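Long-range contacts in AB hydrolase-1 domain-containing protein (Parabacteroides distasonis, PDB 4Q34), which is of uncharacterised function but belongs to the alpha/beta hydrolase family and is probably an esterase: residues M7-G12 with K40-R45; V36-P41 with C82-D87; P48-H53 with D165-G170; S59-T64 with I173-G178. One frame throughout, in Å; residues are numbered along the deposited sequence. Where two conformers were deposited one is given.

Contact 1 (M7-G12 with K40-R45); sequences MVDEQG and KPVGAR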
loop_
_atom_site.group_PDB
_atom_site.type_symbol
_atom_site.label_atom_id
_atom_site.label_comp_id
_atom_site.label_asym_id
_atom_site.label_seq_id
_atom_site.Cartn_x
_atom_site.Cartn_y
_atom_site.Cartn_z
HETATM N N MSE A 7 3.304 20.819 -5.505
HETATM C CA MSE A 7 4.045 21.483 -4.425
HETATM C C MSE A 7 3.533 20.870 -3.140
HETATM O O MSE A 7 2.482 21.249 -2.604
HETATM C CB MSE A 7 3.915 23.011 -4.507
HETATM C CG MSE A 7 4.394 23.533 -5.862
HETATM SE SE MSE A 7 4.271 25.496 -5.939
HETATM C CE MSE A 7 5.196 25.955 -4.257
ATOM N N VAL A 8 4.274 19.905 -2.634
ATOM C CA VAL A 8 3.852 19.143 -1.442
ATOM C C VAL A 8 4.466 19.726 -0.163
ATOM O O VAL A 8 5.634 19.637 0.069
ATOM C CB VAL A 8 4.199 17.648 -1.605
ATOM C CG1 VAL A 8 3.765 16.868 -0.367
ATOM C CG2 VAL A 8 3.548 17.083 -2.869
ATOM N N ASP A 9 3.629 20.319 0.663
ATOM C CA ASP A 9 4.034 20.927 1.928
ATOM C C ASP A 9 4.356 19.843 2.987
ATOM O O ASP A 9 5.285 19.979 3.770
ATOM C CB ASP A 9 2.850 21.778 2.414
ATOM C CG ASP A 9 3.230 22.837 3.382
ATOM O OD1 ASP A 9 4.435 23.143 3.532
ATOM O OD2 ASP A 9 2.267 23.373 3.962
ATOM N N GLU A 10 3.613 18.745 2.927
ATOM C CA GLU A 10 3.722 17.677 3.909
ATOM C C GLU A 10 3.230 16.406 3.231
ATOM O O GLU A 10 2.263 16.422 2.469
ATOM C CB GLU A 10 2.867 17.983 5.164
ATOM C CG GLU A 10 3.068 17.080 6.378
ATOM C CD GLU A 10 2.165 17.465 7.582
ATOM O OE1 GLU A 10 1.924 18.684 7.814
ATOM O OE2 GLU A 10 1.711 16.540 8.304
ATOM N N GLN A 11 3.871 15.306 3.550
ATOM C CA GLN A 11 3.311 13.998 3.178
ATOM C C GLN A 11 3.787 12.937 4.112
ATOM O O GLN A 11 4.850 13.046 4.701
ATOM C CB GLN A 11 3.631 13.636 1.714
ATOM C CG GLN A 11 5.106 13.366 1.467
ATOM C CD GLN A 11 5.397 12.837 0.075
ATOM O OE1 GLN A 11 4.687 13.167 -0.891
ATOM N NE2 GLN A 11 6.473 12.095 -0.047
ATOM N N GLY A 12 3.038 11.841 4.171
ATOM C CA GLY A 12 3.426 10.790 5.061
ATOM C C GLY A 12 2.369 9.701 5.109
ATOM O O GLY A 12 1.426 9.698 4.307
ATOM N N LYS A 40 -0.389 16.982 1.729
ATOM C CA LYS A 40 -0.938 18.309 1.941
ATOM C C LYS A 40 -0.218 19.256 0.989
ATOM O O LYS A 40 1.014 19.365 1.037
ATOM C CB LYS A 40 -0.668 18.798 3.376
ATOM C CG LYS A 40 -1.155 17.842 4.436
ATOM C CD LYS A 40 -1.349 18.542 5.777
ATOM C CE LYS A 40 -1.769 17.536 6.847
ATOM N NZ LYS A 40 -1.618 18.080 8.231
ATOM N N PRO A 41 -0.951 19.896 0.087
ATOM C CA PRO A 41 -0.350 20.882 -0.797
ATOM C C PRO A 41 -0.089 22.206 -0.119
ATOM O O PRO A 41 -0.713 22.541 0.905
ATOM C CB PRO A 41 -1.373 21.040 -1.899
ATOM C CG PRO A 41 -2.700 20.770 -1.238
ATOM C CD PRO A 41 -2.413 19.808 -0.086
ATOM N N VAL A 42 0.855 22.945 -0.675
ATOM C CA VAL A 42 1.006 24.349 -0.334
ATOM C C VAL A 42 -0.310 25.060 -0.598
ATOM O O VAL A 42 -0.951 24.849 -1.634
ATOM C CB VAL A 42 2.140 25.001 -1.141
ATOM C CG1 VAL A 42 2.195 26.531 -0.937
ATOM C CG2 VAL A 42 3.481 24.405 -0.733
ATOM N N GLY A 43 -0.724 25.849 0.382
ATOM C CA GLY A 43 -1.947 26.625 0.276
ATOM C C GLY A 43 -3.225 25.787 0.299
ATOM O O GLY A 43 -4.194 26.129 -0.375
ATOM N N ALA A 44 -3.211 24.695 1.071
ATOM C CA ALA A 44 -4.319 23.752 1.124
ATOM C C ALA A 44 -5.647 24.398 1.523
ATOM O O ALA A 44 -5.705 25.292 2.382
ATOM C CB ALA A 44 -4.009 22.618 2.069
ATOM N N ARG A 45 -6.706 23.914 0.895
ATOM C CA ARG A 45 -8.062 24.256 1.204
ATOM C C ARG A 45 -8.456 23.718 2.587
ATOM O O ARG A 45 -7.792 22.858 3.152
ATOM C CB ARG A 45 -9.014 23.706 0.130
ATOM C CG ARG A 45 -8.758 24.227 -1.284
ATOM C CD ARG A 45 -9.585 23.537 -2.339
ATOM N NE ARG A 45 -9.118 23.894 -3.673
ATOM C CZ ARG A 45 -9.326 25.062 -4.263
ATOM N NH1 ARG A 45 -10.127 25.950 -3.708
ATOM N NH2 ARG A 45 -8.806 25.297 -5.462
HETATM O O HOH W 1 -0.330 22.967 3.351
HETATM O O HOH W 2 1.001 26.280 2.850
#

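Contact 2 (V36-P41 with C82-D87); sequences VFYQKP and CVYLVD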
loop_
_atom_site.group_PDB
_atom_site.type_symbol
_atom_site.label_atom_id
_atom_site.label_comp_id
_atom_site.label_asym_id
_atom_site.label_seq_id
_atom_site.Cartn_x
_atom_site.Cartn_y
_atom_site.Cartn_z
ATOM N N VAL A 36 -3.095 4.649 5.806
ATOM C CA VAL A 36 -3.375 5.927 5.158
ATOM C C VAL A 36 -2.089 6.554 4.617
ATOM O O VAL A 36 -1.082 6.627 5.313
ATOM C CB VAL A 36 -3.999 6.900 6.193
ATOM C CG1 VAL A 36 -4.319 8.243 5.531
ATOM C CG2 VAL A 36 -5.211 6.259 6.826
ATOM N N PHE A 37 -2.126 7.030 3.374
ATOM C CA PHE A 37 -1.041 7.861 2.852
ATOM C C PHE A 37 -1.666 9.204 2.522
ATOM O O PHE A 37 -2.732 9.247 1.903
ATOM C CB PHE A 37 -0.436 7.236 1.593
ATOM C CG PHE A 37 0.646 8.068 0.976
ATOM C CD1 PHE A 37 1.949 8.022 1.430
ATOM C CD2 PHE A 37 0.355 8.888 -0.114
ATOM C CE1 PHE A 37 2.953 8.811 0.838
ATOM C CE2 PHE A 37 1.353 9.661 -0.710
ATOM C CZ PHE A 37 2.648 9.615 -0.242
ATOM N N TYR A 38 -1.020 10.303 2.913
ATOM C CA TYR A 38 -1.614 11.605 2.740
ATOM C C TYR A 38 -0.619 12.588 2.162
ATOM O O TYR A 38 0.592 12.476 2.354
ATOM C CB TYR A 38 -2.200 12.155 4.061
ATOM C CG TYR A 38 -1.118 12.662 5.002
ATOM C CD1 TYR A 38 -0.451 11.789 5.863
ATOM C CD2 TYR A 38 -0.705 13.997 4.970
ATOM C CE1 TYR A 38 0.568 12.233 6.690
ATOM C CE2 TYR A 38 0.309 14.442 5.792
ATOM C CZ TYR A 38 0.948 13.558 6.638
ATOM O OH TYR A 38 1.951 14.033 7.461
ATOM N N GLN A 39 -1.153 13.574 1.459
ATOM C CA GLN A 39 -0.319 14.685 0.981
ATOM C C GLN A 39 -1.072 15.970 1.169
ATOM O O GLN A 39 -2.270 16.044 0.833
ATOM C CB GLN A 39 -0.027 14.463 -0.520
ATOM C CG GLN A 39 0.730 13.189 -0.831
ATOM C CD GLN A 39 1.082 13.061 -2.288
ATOM O OE1 GLN A 39 0.212 12.829 -3.153
ATOM N NE2 GLN A 39 2.363 13.143 -2.573
ATOM N N LYS A 40 -0.389 16.982 1.729
ATOM C CA LYS A 40 -0.938 18.309 1.941
ATOM C C LYS A 40 -0.218 19.256 0.989
ATOM O O LYS A 40 1.014 19.365 1.037
ATOM C CB LYS A 40 -0.668 18.798 3.376
ATOM C CG LYS A 40 -1.155 17.842 4.436
ATOM C CD LYS A 40 -1.349 18.542 5.777
ATOM C CE LYS A 40 -1.769 17.536 6.847
ATOM N NZ LYS A 40 -1.618 18.080 8.231
ATOM N N PRO A 41 -0.951 19.896 0.087
ATOM C CA PRO A 41 -0.350 20.882 -0.797
ATOM C C PRO A 41 -0.089 22.206 -0.119
ATOM O O PRO A 41 -0.713 22.541 0.905
ATOM C CB PRO A 41 -1.373 21.040 -1.899
ATOM C CG PRO A 41 -2.700 20.770 -1.238
ATOM C CD PRO A 41 -2.413 19.808 -0.086
ATOM N N CYS A 82 -5.819 18.791 0.422
ATOM C CA CYS A 82 -5.187 17.682 1.140
ATOM C C CYS A 82 -5.890 16.417 0.745
ATOM O O CYS A 82 -7.129 16.378 0.760
ATOM C CB CYS A 82 -5.251 17.826 2.663
ATOM S SG CYS A 82 -4.464 19.319 3.254
ATOM N N VAL A 83 -5.119 15.399 0.398
ATOM C CA VAL A 83 -5.684 14.160 -0.054
ATOM C C VAL A 83 -5.182 13.017 0.850
ATOM O O VAL A 83 -3.973 12.852 1.013
ATOM C CB VAL A 83 -5.318 13.862 -1.519
ATOM C CG1 VAL A 83 -5.693 12.464 -1.895
ATOM C CG2 VAL A 83 -5.944 14.881 -2.475
ATOM N N TYR A 84 -6.131 12.208 1.349
ATOM C CA TYR A 84 -5.880 11.048 2.168
ATOM C C TYR A 84 -6.348 9.825 1.415
ATOM O O TYR A 84 -7.531 9.668 1.148
ATOM C CB TYR A 84 -6.620 11.158 3.516
ATOM C CG TYR A 84 -6.055 12.193 4.411
ATOM C CD1 TYR A 84 -6.258 13.530 4.155
ATOM C CD2 TYR A 84 -5.266 11.829 5.516
ATOM C CE1 TYR A 84 -5.684 14.508 4.980
ATOM C CE2 TYR A 84 -4.710 12.793 6.343
ATOM C CZ TYR A 84 -4.906 14.114 6.062
ATOM O OH TYR A 84 -4.338 15.040 6.900
ATOM N N LEU A 85 -5.415 8.976 1.021
ATOM C CA LEU A 85 -5.741 7.714 0.337
ATOM C C LEU A 85 -5.688 6.594 1.375
ATOM O O LEU A 85 -4.715 6.506 2.133
ATOM C CB LEU A 85 -4.728 7.420 -0.791
ATOM C CG LEU A 85 -4.800 8.167 -2.148
ATOM C CD1 LEU A 85 -4.312 7.292 -3.284
ATOM C CD2 LEU A 85 -6.193 8.682 -2.493
ATOM N N VAL A 86 -6.672 5.687 1.363
ATOM C CA VAL A 86 -6.781 4.715 2.430
ATOM C C VAL A 86 -6.821 3.297 1.855
ATOM O O VAL A 86 -7.455 3.070 0.803
ATOM C CB VAL A 86 -8.066 4.998 3.278
ATOM C CG1 VAL A 86 -8.173 3.997 4.425
ATOM C CG2 VAL A 86 -8.094 6.465 3.782
ATOM N N ASP A 87 -6.156 2.361 2.550
ATOM C CA ASP A 87 -6.426 0.937 2.450
ATOM C C ASP A 87 -7.175 0.561 3.745
ATOM O O ASP A 87 -6.660 0.706 4.864
ATOM C CB ASP A 87 -5.173 0.139 2.361
ATOM C CG ASP A 87 -4.318 0.518 1.165
ATOM O OD1 ASP A 87 -4.814 0.811 0.054
ATOM O OD2 ASP A 87 -3.069 0.465 1.337
#

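Contact 3 (P48-H53 with D165-G170); sequences PLVFAH and DKIGPG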
loop_
_atom_site.group_PDB
_atom_site.type_symbol
_atom_site.label_atom_id
_atom_site.label_comp_id
_atom_site.label_asym_id
_atom_site.label_seq_id
_atom_site.Cartn_x
_atom_site.Cartn_y
_atom_site.Cartn_z
ATOM N N PRO A 48 -9.997 18.482 3.981
ATOM C CA PRO A 48 -9.329 17.441 3.268
ATOM C C PRO A 48 -10.329 16.517 2.571
ATOM O O PRO A 48 -11.497 16.423 3.004
ATOM C CB PRO A 48 -8.599 16.665 4.379
ATOM C CG PRO A 48 -9.368 16.969 5.630
ATOM C CD PRO A 48 -9.820 18.375 5.446
ATOM N N LEU A 49 -9.850 15.861 1.528
ATOM C CA LEU A 49 -10.559 14.782 0.863
ATOM C C LEU A 49 -10.021 13.414 1.313
ATOM O O LEU A 49 -8.823 13.168 1.280
ATOM C CB LEU A 49 -10.434 14.932 -0.639
ATOM C CG LEU A 49 -10.784 16.274 -1.228
ATOM C CD1 LEU A 49 -10.604 16.232 -2.718
ATOM C CD2 LEU A 49 -12.206 16.691 -0.880
ATOM N N VAL A 50 -10.925 12.520 1.736
ATOM C CA VAL A 50 -10.613 11.171 2.148
ATOM C C VAL A 50 -11.270 10.224 1.151
ATOM O O VAL A 50 -12.464 10.333 0.898
ATOM C CB VAL A 50 -11.128 10.898 3.566
ATOM C CG1 VAL A 50 -10.867 9.451 3.940
ATOM C CG2 VAL A 50 -10.530 11.890 4.566
ATOM N N PHE A 51 -10.460 9.329 0.579
ATOM C CA PHE A 51 -10.914 8.434 -0.476
ATOM C C PHE A 51 -11.032 7.004 -0.005
ATOM O O PHE A 51 -10.067 6.458 0.547
ATOM C CB PHE A 51 -9.947 8.529 -1.668
ATOM C CG PHE A 51 -9.943 9.869 -2.346
ATOM C CD1 PHE A 51 -10.826 10.168 -3.360
ATOM C CD2 PHE A 51 -9.048 10.832 -1.982
ATOM C CE1 PHE A 51 -10.825 11.388 -3.992
ATOM C CE2 PHE A 51 -9.038 12.064 -2.610
ATOM C CZ PHE A 51 -9.924 12.357 -3.610
ATOM N N ALA A 52 -12.186 6.392 -0.254
ATOM C CA ALA A 52 -12.459 5.000 0.139
ATOM C C ALA A 52 -12.825 4.093 -1.049
ATOM O O ALA A 52 -13.848 4.291 -1.723
ATOM C CB ALA A 52 -13.618 4.956 1.125
ATOM N N HIS A 53 -12.039 3.068 -1.242
ATOM C CA HIS A 53 -12.217 2.075 -2.305
ATOM C C HIS A 53 -13.336 1.076 -1.980
ATOM O O HIS A 53 -13.881 1.047 -0.853
ATOM C CB HIS A 53 -10.896 1.325 -2.467
ATOM C CG HIS A 53 -10.486 0.589 -1.235
ATOM N ND1 HIS A 53 -11.048 -0.613 -0.885
ATOM C CD2 HIS A 53 -9.652 0.919 -0.218
ATOM C CE1 HIS A 53 -10.536 -1.023 0.258
ATOM N NE2 HIS A 53 -9.689 -0.111 0.684
ATOM N N ASP A 165 -12.000 11.554 12.826
ATOM C CA ASP A 165 -11.799 12.152 14.147
ATOM C C ASP A 165 -10.419 12.753 14.317
ATOM O O ASP A 165 -10.252 13.794 14.990
ATOM C CB ASP A 165 -12.073 11.113 15.219
ATOM C CG ASP A 165 -13.573 10.850 15.420
ATOM O OD1 ASP A 165 -14.429 11.571 14.840
ATOM O OD2 ASP A 165 -13.873 9.907 16.186
ATOM N N LYS A 166 -9.429 12.106 13.750
ATOM C CA LYS A 166 -8.047 12.535 13.831
ATOM C C LYS A 166 -7.772 13.809 13.030
ATOM O O LYS A 166 -7.137 14.725 13.538
ATOM C CB LYS A 166 -7.116 11.428 13.348
ATOM C CG LYS A 166 -5.624 11.718 13.349
ATOM C CD LYS A 166 -4.834 10.548 12.763
ATOM C CE LYS A 166 -3.374 10.904 12.558
ATOM N NZ LYS A 166 -2.687 11.166 13.864
ATOM N N ILE A 167 -8.207 13.837 11.771
ATOM C CA ILE A 167 -7.806 14.903 10.864
ATOM C C ILE A 167 -8.739 16.086 10.820
ATOM O O ILE A 167 -8.409 17.116 10.214
ATOM C CB ILE A 167 -7.564 14.387 9.438
ATOM C CG1 ILE A 167 -8.859 13.925 8.746
ATOM C CG2 ILE A 167 -6.551 13.275 9.486
ATOM C CD1 ILE A 167 -8.623 13.597 7.280
ATOM N N GLY A 168 -9.903 15.971 11.433
ATOM C CA GLY A 168 -10.853 17.074 11.433
ATOM C C GLY A 168 -11.849 17.015 10.301
ATOM O O GLY A 168 -11.884 16.030 9.514
ATOM N N PRO A 169 -12.753 18.012 10.262
ATOM C CA PRO A 169 -13.818 18.026 9.276
ATOM C C PRO A 169 -13.265 17.855 7.867
ATOM O O PRO A 169 -12.283 18.513 7.513
ATOM C CB PRO A 169 -14.456 19.400 9.479
ATOM C CG PRO A 169 -14.306 19.619 10.954
ATOM C CD PRO A 169 -12.919 19.089 11.256
ATOM N N GLY A 170 -13.854 16.927 7.112
ATOM C CA GLY A 170 -13.438 16.657 5.729
ATOM C C GLY A 170 -14.560 16.104 4.897
ATOM O O GLY A 170 -15.685 15.951 5.342
#

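Contact 4 (S59-T64 with I173-G178); sequences SKTWET and ITHSQG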
loop_
_atom_site.group_PDB
_atom_site.type_symbol
_atom_site.label_atom_id
_atom_site.label_comp_id
_atom_site.label_asym_id
_atom_site.label_seq_id
_atom_site.Cartn_x
_atom_site.Cartn_y
_atom_site.Cartn_z
ATOM N N SER A 59 -6.187 1.494 -2.390
ATOM C CA SER A 59 -5.994 2.895 -2.702
ATOM C C SER A 59 -5.736 3.155 -4.183
ATOM O O SER A 59 -6.000 4.264 -4.642
ATOM C CB SER A 59 -4.821 3.433 -1.879
ATOM O OG SER A 59 -3.619 2.770 -2.190
ATOM N N LYS A 60 -5.163 2.180 -4.904
ATOM C CA LYS A 60 -4.891 2.294 -6.340
ATOM C C LYS A 60 -6.101 2.710 -7.190
ATOM O O LYS A 60 -5.926 3.346 -8.233
ATOM C CB LYS A 60 -4.287 0.962 -6.817
ATOM C CG LYS A 60 -3.833 0.824 -8.248
ATOM C CD LYS A 60 -3.008 1.940 -8.782
ATOM C CE LYS A 60 -1.959 1.464 -9.776
ATOM N NZ LYS A 60 -2.057 2.148 -11.052
ATOM N N THR A 61 -7.304 2.424 -6.695
ATOM C CA THR A 61 -8.549 2.945 -7.254
ATOM C C THR A 61 -8.422 4.388 -7.685
ATOM O O THR A 61 -8.905 4.769 -8.708
ATOM C CB THR A 61 -9.679 2.855 -6.232
ATOM O OG1 THR A 61 -9.856 1.478 -5.864
ATOM C CG2 THR A 61 -10.973 3.420 -6.783
ATOM N N TRP A 62 -7.772 5.171 -6.851
ATOM C CA TRP A 62 -7.669 6.614 -6.984
ATOM C C TRP A 62 -6.307 7.121 -7.424
ATOM O O TRP A 62 -6.117 8.339 -7.496
ATOM C CB TRP A 62 -7.940 7.227 -5.578
ATOM C CG TRP A 62 -9.120 6.698 -4.892
ATOM C CD1 TRP A 62 -9.135 5.788 -3.873
ATOM C CD2 TRP A 62 -10.482 7.046 -5.138
ATOM N NE1 TRP A 62 -10.431 5.526 -3.504
ATOM C CE2 TRP A 62 -11.279 6.280 -4.273
ATOM C CE3 TRP A 62 -11.113 7.918 -6.050
ATOM C CZ2 TRP A 62 -12.682 6.407 -4.237
ATOM C CZ3 TRP A 62 -12.485 8.068 -5.997
ATOM C CH2 TRP A 62 -13.264 7.290 -5.129
ATOM N N GLU A 63 -5.356 6.220 -7.674
ATOM C CA GLU A 63 -4.000 6.577 -8.046
ATOM C C GLU A 63 -3.865 6.583 -9.595
ATOM O O GLU A 63 -4.812 6.861 -10.311
ATOM C CB GLU A 63 -3.001 5.632 -7.376
ATOM C CG GLU A 63 -3.127 5.625 -5.868
ATOM C CD GLU A 63 -2.332 4.519 -5.147
ATOM O OE1 GLU A 63 -1.623 3.740 -5.829
ATOM O OE2 GLU A 63 -2.391 4.452 -3.877
ATOM N N THR A 64 -2.686 6.266 -10.104
ATOM C CA THR A 64 -2.495 6.181 -11.542
ATOM C C THR A 64 -3.525 5.249 -12.149
ATOM O O THR A 64 -3.815 4.159 -11.606
ATOM C CB THR A 64 -1.056 5.703 -11.890
ATOM O OG1 THR A 64 -0.098 6.509 -11.173
ATOM C CG2 THR A 64 -0.783 5.800 -13.347
ATOM N N ILE A 173 -15.054 10.685 -0.036
ATOM C CA ILE A 173 -15.264 10.309 -1.442
ATOM C C ILE A 173 -15.155 8.791 -1.500
ATOM O O ILE A 173 -14.089 8.258 -1.215
ATOM C CB ILE A 173 -14.206 10.900 -2.396
ATOM C CG1 ILE A 173 -13.910 12.372 -2.047
ATOM C CG2 ILE A 173 -14.651 10.735 -3.855
ATOM C CD1 ILE A 173 -15.098 13.275 -2.226
ATOM N N THR A 174 -16.237 8.115 -1.896
ATOM C CA THR A 174 -16.329 6.667 -1.824
ATOM C C THR A 174 -16.630 6.035 -3.162
ATOM O O THR A 174 -17.066 6.700 -4.118
ATOM C CB THR A 174 -17.375 6.201 -0.791
ATOM O OG1 THR A 174 -18.701 6.491 -1.235
ATOM C CG2 THR A 174 -17.124 6.861 0.594
ATOM N N HIS A 175 -16.388 4.727 -3.211
ATOM C CA HIS A 175 -16.636 3.929 -4.399
ATOM C C HIS A 175 -17.216 2.559 -4.076
ATOM O O HIS A 175 -16.649 1.819 -3.298
ATOM C CB HIS A 175 -15.302 3.699 -5.116
ATOM C CG HIS A 175 -15.442 3.002 -6.431
ATOM N ND1 HIS A 175 -14.538 2.069 -6.878
ATOM C CD2 HIS A 175 -16.360 3.138 -7.419
ATOM C CE1 HIS A 175 -14.923 1.610 -8.050
ATOM N NE2 HIS A 175 -15.996 2.281 -8.424
ATOM N N SER A 176 -18.351 2.227 -4.707
ATOM C CA SER A 176 -18.926 0.877 -4.698
ATOM C C SER A 176 -19.279 0.410 -3.269
ATOM O O SER A 176 -20.157 1.011 -2.677
ATOM C CB SER A 176 -18.035 -0.074 -5.487
ATOM O OG SER A 176 -18.815 -1.167 -5.911
ATOM N N GLN A 177 -18.618 -0.614 -2.734
ATOM C CA GLN A 177 -18.861 -1.011 -1.343
ATOM C C GLN A 177 -18.374 0.034 -0.365
ATOM O O GLN A 177 -18.796 0.065 0.792
ATOM C CB GLN A 177 -18.204 -2.340 -1.047
ATOM C CG GLN A 177 -18.801 -3.482 -1.863
ATOM C CD GLN A 177 -18.410 -3.551 -3.358
ATOM O OE1 GLN A 177 -17.454 -2.910 -3.879
ATOM N NE2 GLN A 177 -19.164 -4.377 -4.062
ATOM N N GLY A 178 -17.495 0.910 -0.836
ATOM C CA GLY A 178 -17.183 2.154 -0.118
ATOM C C GLY A 178 -18.445 2.970 0.196
ATOM O O GLY A 178 -18.456 3.765 1.127
HETATM O O HOH W 3 -12.611 0.569 -5.564
#

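Contact 1 (M7-G12 with K40-R45)
The E10 carboxylate has the aliphatic end of K40 over one of its faces: CE lies 3.9 Å from OE2, while NZ stands well out of the carboxylate plane and reaches OE1 at 3.6 Å, a long salt bridge. The firmer polar partner of this carboxylate is Y38, whose hydroxyl hydrogen-bonds OE2. Beneath this pair lies a classic beta bulge between antiparallel strands, for D9 and E10 both face K40 and the register slips by one residue between the pairs V8–P41 and E10–K40. K40 O is gripped twice, by D9 N at 2.8 Å with a bent N-H...O angle of 134° and by E10 N at 3.3 Å on a lone pair. K40 N returns a straight bond to E10 O (2.8 Å, 177°). With its CG anti to the backbone N (chi1 -170°) and the rest of the chain extended, E10 runs beside the equally extended K40, both pointing the same way. Beyond the bulge V42 N donates to M7 O, and V42 CG2 packs 4.0 Å from CB of M7, a selenomethionine. The segment 40-45 then leaves the sheet through a type II turn from P41 to A44, with G43 at positive phi. On the far side V8 extends the sheet by pairing antiparallel with a strand of the second subunit. The D9 carboxylate ties bulge to turn through solvent: one water donates to both OD2 and P41 O, and a second, whose bond to OD2 is weak, accepts from G43 N at 3.0 Å.

Contact 2 (V36-P41 with C82-D87)
Strands 36-41 and 83-87 run antiparallel, their axes 4.7 Å apart at closest approach and their directions 171° apart. F37–L85 and Q39–V83 are hydrogen-bonded pairs, each closed by two bonds; the shortest, L85 N to F37 O, measures 2.8 Å. V36–V86 and Y38–Y84 are the non-hydrogen-bonded pairs, where the backbones draw closer and Y38 CA brings its hydrogen to V83 O. The face carrying V36, Y38, Y84 and V86 does most of the side-chain work. Y38 CB sits over one face of the Y84 ring, 3.6 Å from its centroid, in a CH-pi contact. The two aromatic planes are nearly parallel (18°), but with centroids 5.4 Å apart they barely overlap. Y38 chi1 of 76° wedges CG between the backbone N and carbonyl carbon, carrying its ring off Y84 toward E10, which bonds its hydroxyl. V36 CG1 meets the edge of the Y84 ring at CD2 (3.7 Å), and K40 CE packs 3.6 Å from Y84 OH, whose hydrogen bond goes to a bound glycerol. An alanine at Y84 is likely to open a gap beside V36 CG1 and leave Y38 CB without its aromatic cover. At the strand end C82 SG fits against K40 CG at 3.8 Å and also touches P41 CD. On the face of F37, Q39 and L85 lies helix 72-78, with Q73 and L77 against these residues, and Q39 bonds Q11 of the second subunit. Strand 10-16 flanks 36-41, whereas strand 49-52 lies next to 83-87.

Contact 3 (P48-H53 with D165-G170)
P48, just ahead of strand 49-52, runs close beside G170, the first residue of strand 170-175, with their CA atoms 4.9 Å apart; in the backbone ladder that follows, P48 bonds V171, and V50 bonds V171 and I173. P48 O lies 3.4 Å from G170 CA. A beta carbon on G170 would come within 2.9 Å of that same oxygen, so the close approach rests on the missing side chain. The P48 ring lies against the loop, its CD 3.2 Å from P169 O. Side-chain packing converges on one methyl: I167 CD1 lies 3.8 Å from P48 CG and 3.7 Å from V50 CG2. A chi1 of 68° sets I167 CG1 between the backbone N and the carbonyl carbon, and the extended chi2 then sends CD1 onto the strand. This is where helix 153-167 hands over to strand 170-175 within the alpha/beta hydrolase sheet, the late part of a beta-alpha-beta connection from strand 83-87 that passes across strand 49-52. I167 accordingly also touches Y84 of strand 83-87, while L163 and F164 of the helix cover V50. G168 ends the helix by adopting positive phi (92°), a backbone shape in which a beta carbon would strike P169 CD.

Contact 4 (S59-T64 with I173-G178)
T61, in a short 3-10 turn spanning 59-62, turns its methyl CG2 to H175 ND1 at 3.8 Å. H175 ends strand 170-175 and opens the tight turn H175-S176-Q177-G178, a type II' turn with S176 at positive phi (61°). Position and sequence match the nucleophile elbow of alpha/beta hydrolases, in which S176 would probably be the nucleophile. In T61 a chi1 of -60° sets OG1 beside the backbone N and anti to the carbonyl carbon, which leaves CG2 anti to the N; OG1 bonds F58 O and takes a proton from a water 2.9 Å away. That water lies in the plane of the H175 ring, at its edge, 2.8 Å from ND1; the far nitrogen, NE2, bonds H298 O. W62 follows, sending the six-membered half of its indole against the strand: CH2 is 3.9 Å from I173 CG2, and CZ2 is 3.9 Å from H175 CB. T174 O approaches the same ring at its edge, in plane, while T61 CG2 covers part of one face and F51 also meets the indole. A serine in place of W62 would probably open a gap against I173 and H175 CB and strip F51 of its ring partner. E63 next turns away from the elbow, its OE1 bonding S13 and Y35 of the second subunit. Its OE2 is met from above the carboxylate plane by S59 OG, which donates at 2.7 Å.

Overall arrangement
Contact 1 lies outermost, its centre about 23 Å from the chain centre, contacts 2 and 3 at about 15 and 13 Å, and contact 4, fully buried, at about 5 Å. The chemistry follows this gradient: a long salt bridge and water bridges at the surface, a regular ladder with aromatic packing in contact 2, then van der Waals packing in 3 and 4, methyls and rings against one another and against backbone oxygens, with one water bridging T61 and H175. Contacts 1 and 2 share strand 28-41, which pairs with 10-16 and with 83-87. Strand 49-52 bonds both to 83-87 and to 170-175, linking contact 2 to 3 and 3 to 4. The second subunit reaches contacts 1, 2 and 4 but not 3.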